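Endoglucanase (PDB 2YIK) probably hydrolyses internal beta-1,4-glucosidic bonds of cellulose, as a family 9 glycoside hydrolase from a cellulose-degrading bacterium. Local coordinates at residues T133-A147 against A503-F515. Residues are numbered along the deposited sequence; the frame is centred on the assembly and turned at random.
Sequences TVGWGYYEFKDQFRA and AAFVGACAGLYRF
Phe-141 lays its ring on Gly-511, whose CA sits 3.7 Å from the ring centroid and almost on the ring normal, a CH-pi contact. Glu-140 CB covers the opposite face. Ala-510 CB touches both Phe-141 CB and the Phe-145 ring, 3.6 Å from Phe-145 CE1. Val-506 CG1 meets the Phe-145 ring at its edge, 3.8 Å from CZ. Nearer the start of both segments, Val-134 CG2 packs against Ala-503, and Thr-133 CG2 against Ala-503 and Ala-504. Between these apolar groups Gly-137 and Gly-507 bring their CA atoms to 4.2 Å, with no side chain to separate the helices.

The polar contacts gather at Arg-514. Its chain runs extended from CG to NE and crosses the Gln-144 side chain at about a right angle. A bend at chi2 brings the Gln-144 amide against the arginine's CB and CG. Arg-514 NH1 donates to Gln-144 OE1 at 2.9 Å, a bent bond with an N-H...O angle of 137°. The donor lies slightly out of the carbonyl plane. NH1 also donates to a water held by Glu-140 O and Asp-143 N, and NH2 to a second water that donates to Asp-143 OD2. Asp-143 is thus linked to the arginine through water rather than by a direct salt bridge. A third water donates to Thr-133 O and Ala-503 O, and weakly accepts from Gly-507 N.

These helices belong to the helical barrel of the family 9 catalytic domain. Helix 133-140 runs nearly parallel to helix 503-515, at 13°; after the break at Phe-141, helix 142-147 crosses it at 83°. Asp-412 forms a salt bridge with Arg-514 NE. Helix 151-167 backs Phe-145, and helix 40-47 touches Val-506 and Tyr-513.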
loop_
_atom_site.group_PDB
_atom_site.type_symbol
_atom_site.label_atom_id
_atom_site.label_comp_id
_atom_site.label_asym_id
_atom_site.label_seq_id
_atom_site.Cartn_x
_atom_site.Cartn_y
_atom_site.Cartn_z
ATOM N N THR A 133 -2.717 -2.298 1.773
ATOM C CA THR A 133 -2.926 -1.555 3.003
ATOM C C THR A 133 -4.186 -0.685 2.941
ATOM O O THR A 133 -4.923 -0.587 3.923
ATOM C CB THR A 133 -1.658 -0.750 3.369
ATOM O OG1 THR A 133 -0.561 -1.664 3.522
ATOM C CG2 THR A 133 -1.849 0.007 4.683
ATOM N N VAL A 134 -4.452 -0.071 1.794
ATOM C CA VAL A 134 -5.677 0.716 1.659
ATOM C C VAL A 134 -6.846 -0.285 1.697
ATOM O O VAL A 134 -7.890 -0.019 2.289
ATOM C CB VAL A 134 -5.716 1.501 0.329
ATOM C CG1 VAL A 134 -7.086 2.135 0.145
ATOM C CG2 VAL A 134 -4.632 2.586 0.327
ATOM N N GLY A 135 -6.651 -1.448 1.073
ATOM C CA GLY A 135 -7.688 -2.475 1.067
ATOM C C GLY A 135 -7.957 -3.009 2.469
ATOM O O GLY A 135 -9.098 -3.311 2.822
ATOM N N TRP A 136 -6.877 -3.131 3.240
ATOM C CA TRP A 136 -6.835 -3.591 4.638
ATOM C C TRP A 136 -7.704 -2.618 5.446
ATOM O O TRP A 136 -8.589 -3.037 6.195
ATOM C CB TRP A 136 -5.332 -3.585 5.006
ATOM C CG TRP A 136 -4.682 -3.593 6.416
ATOM C CD1 TRP A 136 -3.410 -3.130 6.682
ATOM C CD2 TRP A 136 -5.132 -4.193 7.645
ATOM N NE1 TRP A 136 -3.045 -3.398 7.963
ATOM C CE2 TRP A 136 -4.071 -4.037 8.587
ATOM C CE3 TRP A 136 -6.307 -4.824 8.046
ATOM C CZ2 TRP A 136 -4.157 -4.507 9.890
ATOM C CZ3 TRP A 136 -6.384 -5.286 9.343
ATOM C CH2 TRP A 136 -5.318 -5.119 10.256
ATOM N N GLY A 137 -7.489 -1.319 5.251
ATOM C CA GLY A 137 -8.278 -0.329 5.966
ATOM C C GLY A 137 -9.753 -0.325 5.576
ATOM O O GLY A 137 -10.633 -0.189 6.432
ATOM N N TYR A 138 -10.026 -0.461 4.280
ATOM C CA TYR A 138 -11.401 -0.476 3.780
ATOM C C TYR A 138 -12.116 -1.714 4.324
ATOM O O TYR A 138 -13.281 -1.656 4.701
ATOM C CB TYR A 138 -11.399 -0.480 2.243
ATOM C CG TYR A 138 -12.767 -0.348 1.611
ATOM C CD1 TYR A 138 -13.610 0.721 1.935
ATOM C CD2 TYR A 138 -13.223 -1.291 0.694
ATOM C CE1 TYR A 138 -14.878 0.842 1.361
ATOM C CE2 TYR A 138 -14.492 -1.180 0.115
ATOM C CZ TYR A 138 -15.315 -0.114 0.455
ATOM O OH TYR A 138 -16.586 -0.024 -0.068
ATOM N N TYR A 139 -11.405 -2.835 4.380
ATOM C CA TYR A 139 -11.976 -4.069 4.904
ATOM C C TYR A 139 -12.351 -3.926 6.381
ATOM O O TYR A 139 -13.426 -4.356 6.796
ATOM C CB TYR A 139 -10.979 -5.219 4.734
ATOM C CG TYR A 139 -11.342 -6.491 5.482
ATOM C CD1 TYR A 139 -12.410 -7.299 5.078
ATOM C CD2 TYR A 139 -10.621 -6.874 6.608
ATOM C CE1 TYR A 139 -12.747 -8.469 5.792
ATOM C CE2 TYR A 139 -10.948 -8.024 7.325
ATOM C CZ TYR A 139 -12.006 -8.817 6.917
ATOM O OH TYR A 139 -12.306 -9.948 7.660
ATOM N N GLU A 140 -11.463 -3.318 7.167
ATOM C CA GLU A 140 -11.697 -3.135 8.597
ATOM C C GLU A 140 -12.754 -2.095 8.926
ATOM O O GLU A 140 -13.614 -2.330 9.774
ATOM C CB GLU A 140 -10.406 -2.717 9.316
ATOM C CG GLU A 140 -9.289 -3.731 9.293
ATOM C CD GLU A 140 -9.471 -4.855 10.298
ATOM O OE1 GLU A 140 -10.482 -4.874 11.025
ATOM O OE2 GLU A 140 -8.591 -5.727 10.366
ATOM N N PHE A 141 -12.691 -0.947 8.259
ATOM C CA PHE A 141 -13.615 0.140 8.554
ATOM C C PHE A 141 -14.607 0.520 7.448
ATOM O O PHE A 141 -14.927 1.700 7.278
ATOM C CB PHE A 141 -12.798 1.370 8.987
ATOM C CG PHE A 141 -11.757 1.066 10.051
ATOM C CD1 PHE A 141 -12.134 0.550 11.289
ATOM C CD2 PHE A 141 -10.400 1.268 9.799
ATOM C CE1 PHE A 141 -11.172 0.234 12.262
ATOM C CE2 PHE A 141 -9.430 0.954 10.762
ATOM C CZ PHE A 141 -9.820 0.436 11.996
ATOM N N LYS A 142 -15.117 -0.475 6.723
ATOM C CA LYS A 142 -16.073 -0.217 5.643
ATOM C C LYS A 142 -17.271 0.619 6.127
ATOM O O LYS A 142 -17.758 1.485 5.405
ATOM C CB LYS A 142 -16.576 -1.541 5.033
ATOM C CG LYS A 142 -17.099 -1.399 3.582
ATOM C CD LYS A 142 -17.820 -2.649 3.030
ATOM C CE LYS A 142 -16.914 -3.881 2.791
ATOM N NZ LYS A 142 -15.419 -3.639 2.738
ATOM N N ASP A 143 -17.741 0.366 7.347
ATOM C CA ASP A 143 -18.881 1.111 7.888
ATOM C C ASP A 143 -18.660 2.616 7.848
ATOM O O ASP A 143 -19.565 3.371 7.507
ATOM C CB ASP A 143 -19.169 0.708 9.334
ATOM C CG ASP A 143 -19.736 -0.682 9.446
ATOM O OD1 ASP A 143 -20.332 -1.154 8.458
ATOM O OD2 ASP A 143 -19.600 -1.297 10.523
ATOM N N GLN A 144 -17.450 3.040 8.203
ATOM C CA GLN A 144 -17.104 4.453 8.218
ATOM C C GLN A 144 -16.977 5.059 6.829
ATOM O O GLN A 144 -17.328 6.220 6.634
ATOM C CB GLN A 144 -15.816 4.677 9.012
ATOM C CG GLN A 144 -15.989 4.570 10.525
ATOM C CD GLN A 144 -16.415 3.181 10.990
ATOM O OE1 GLN A 144 -15.739 2.188 10.723
ATOM N NE2 GLN A 144 -17.541 3.111 11.701
ATOM N N PHE A 145 -16.468 4.294 5.869
ATOM C CA PHE A 145 -16.360 4.796 4.501
ATOM C C PHE A 145 -17.792 5.030 3.995
ATOM O O PHE A 145 -18.087 6.029 3.336
ATOM C CB PHE A 145 -15.670 3.768 3.594
ATOM C CG PHE A 145 -14.167 3.735 3.720
ATOM C CD1 PHE A 145 -13.562 3.006 4.735
ATOM C CD2 PHE A 145 -13.358 4.398 2.800
ATOM C CE1 PHE A 145 -12.168 2.935 4.834
ATOM C CE2 PHE A 145 -11.960 4.330 2.893
ATOM C CZ PHE A 145 -11.371 3.596 3.911
ATOM N N ARG A 146 -18.680 4.097 4.319
ATOM C CA ARG A 146 -20.070 4.202 3.898
ATOM C C ARG A 146 -20.770 5.358 4.580
ATOM O O ARG A 146 -21.403 6.182 3.920
ATOM C CB ARG A 146 -20.815 2.899 4.192
ATOM C CG ARG A 146 -20.501 1.825 3.177
ATOM C CD ARG A 146 -21.218 0.518 3.443
ATOM N NE ARG A 146 -20.858 -0.444 2.400
ATOM C CZ ARG A 146 -21.304 -1.699 2.329
ATOM N NH1 ARG A 146 -22.144 -2.166 3.252
ATOM N NH2 ARG A 146 -20.906 -2.487 1.329
ATOM N N ALA A 147 -20.643 5.427 5.900
ATOM C CA ALA A 147 -21.275 6.492 6.669
ATOM C C ALA A 147 -20.856 7.867 6.164
ATOM O O ALA A 147 -21.626 8.831 6.260
ATOM C CB ALA A 147 -20.928 6.344 8.155
ATOM N N ALA A 503 -1.154 5.228 2.197
ATOM C CA ALA A 503 -1.828 3.949 2.410
ATOM C C ALA A 503 -2.477 3.695 3.775
ATOM O O ALA A 503 -3.697 3.511 3.857
ATOM C CB ALA A 503 -0.872 2.815 2.062
ATOM N N ALA A 504 -1.684 3.669 4.843
ATOM C CA ALA A 504 -2.253 3.422 6.166
ATOM C C ALA A 504 -3.010 4.651 6.659
ATOM O O ALA A 504 -3.934 4.546 7.464
ATOM C CB ALA A 504 -1.156 3.036 7.169
ATOM N N PHE A 505 -2.607 5.815 6.162
ATOM C CA PHE A 505 -3.230 7.084 6.529
ATOM C C PHE A 505 -4.732 7.067 6.224
ATOM O O PHE A 505 -5.536 7.569 7.011
ATOM C CB PHE A 505 -2.508 8.225 5.787
ATOM C CG PHE A 505 -3.192 9.567 5.881
ATOM C CD1 PHE A 505 -3.606 10.090 7.108
ATOM C CD2 PHE A 505 -3.377 10.333 4.733
ATOM C CE1 PHE A 505 -4.212 11.348 7.185
ATOM C CE2 PHE A 505 -3.980 11.595 4.795
ATOM C CZ PHE A 505 -4.393 12.109 6.024
ATOM N N VAL A 506 -5.114 6.470 5.100
ATOM C CA VAL A 506 -6.525 6.404 4.741
ATOM C C VAL A 506 -7.289 5.641 5.817
ATOM O O VAL A 506 -8.285 6.129 6.353
ATOM C CB VAL A 506 -6.732 5.703 3.380
ATOM C CG1 VAL A 506 -8.233 5.526 3.095
ATOM C CG2 VAL A 506 -6.068 6.519 2.282
ATOM N N GLY A 507 -6.800 4.447 6.140
ATOM C CA GLY A 507 -7.441 3.619 7.143
ATOM C C GLY A 507 -7.493 4.237 8.530
ATOM O O GLY A 507 -8.476 4.052 9.258
ATOM N N ALA A 508 -6.437 4.961 8.901
ATOM C CA ALA A 508 -6.373 5.602 10.212
ATOM C C ALA A 508 -7.483 6.647 10.344
ATOM O O ALA A 508 -8.109 6.765 11.394
ATOM C CB ALA A 508 -5.005 6.250 10.418
ATOM N N CYS A 509 -7.710 7.411 9.280
ATOM C CA CYS A 509 -8.761 8.423 9.281
ATOM C C CYS A 509 -10.109 7.760 9.514
ATOM O O CYS A 509 -10.897 8.228 10.338
ATOM C CB CYS A 509 -8.791 9.169 7.949
ATOM S SG CYS A 509 -7.370 10.260 7.658
ATOM N N ALA A 510 -10.364 6.668 8.790
ATOM C CA ALA A 510 -11.617 5.932 8.926
ATOM C C ALA A 510 -11.756 5.386 10.339
ATOM O O ALA A 510 -12.830 5.461 10.938
ATOM C CB ALA A 510 -11.674 4.781 7.921
ATOM N N GLY A 511 -10.664 4.826 10.855
ATOM C CA GLY A 511 -10.673 4.263 12.193
ATOM C C GLY A 511 -10.936 5.308 13.264
ATOM O O GLY A 511 -11.632 5.036 14.245
ATOM N N LEU A 512 -10.367 6.497 13.089
ATOM C CA LEU A 512 -10.565 7.583 14.047
ATOM C C LEU A 512 -12.003 8.074 13.985
ATOM O O LEU A 512 -12.593 8.435 15.004
ATOM C CB LEU A 512 -9.603 8.743 13.752
ATOM C CG LEU A 512 -8.161 8.465 14.181
ATOM C CD1 LEU A 512 -7.219 9.453 13.520
ATOM C CD2 LEU A 512 -8.062 8.531 15.698
ATOM N N TYR A 513 -12.570 8.090 12.785
ATOM C CA TYR A 513 -13.947 8.531 12.635
ATOM C C TYR A 513 -14.852 7.516 13.323
ATOM O O TYR A 513 -15.874 7.864 13.917
ATOM C CB TYR A 513 -14.330 8.631 11.161
ATOM C CG TYR A 513 -15.723 9.179 10.984
ATOM C CD1 TYR A 513 -15.996 10.528 11.218
ATOM C CD2 TYR A 513 -16.782 8.337 10.647
ATOM C CE1 TYR A 513 -17.300 11.028 11.121
ATOM C CE2 TYR A 513 -18.081 8.822 10.552
ATOM C CZ TYR A 513 -18.334 10.167 10.790
ATOM O OH TYR A 513 -19.623 10.639 10.691
ATOM N N ARG A 514 -14.460 6.251 13.246
ATOM C CA ARG A 514 -15.227 5.184 13.860
ATOM C C ARG A 514 -15.434 5.390 15.357
ATOM O O ARG A 514 -16.544 5.232 15.862
ATOM C CB ARG A 514 -14.525 3.846 13.637
ATOM C CG ARG A 514 -15.262 2.645 14.217
ATOM C CD ARG A 514 -14.516 1.348 13.928
ATOM N NE ARG A 514 -15.298 0.165 14.266
ATOM C CZ ARG A 514 -15.941 -0.596 13.382
ATOM N NH1 ARG A 514 -15.895 -0.307 12.093
ATOM N NH2 ARG A 514 -16.641 -1.643 13.793
ATOM N N PHE A 515 -14.366 5.747 16.064
ATOM C CA PHE A 515 -14.445 5.925 17.512
ATOM C C PHE A 515 -14.643 7.358 17.993
ATOM O O PHE A 515 -15.142 7.567 19.092
ATOM C CB PHE A 515 -13.174 5.381 18.188
ATOM C CG PHE A 515 -12.895 3.928 17.910
ATOM C CD1 PHE A 515 -13.839 2.950 18.209
ATOM C CD2 PHE A 515 -11.669 3.532 17.378
ATOM C CE1 PHE A 515 -13.567 1.603 17.986
ATOM C CE2 PHE A 515 -11.386 2.186 17.151
ATOM C CZ PHE A 515 -12.340 1.219 17.458
HETATM O O HOH W 1 -5.502 1.792 5.226
HETATM O O HOH W 2 -16.599 -1.795 9.334
HETATM O O HOH W 3 -18.081 -2.929 11.756
#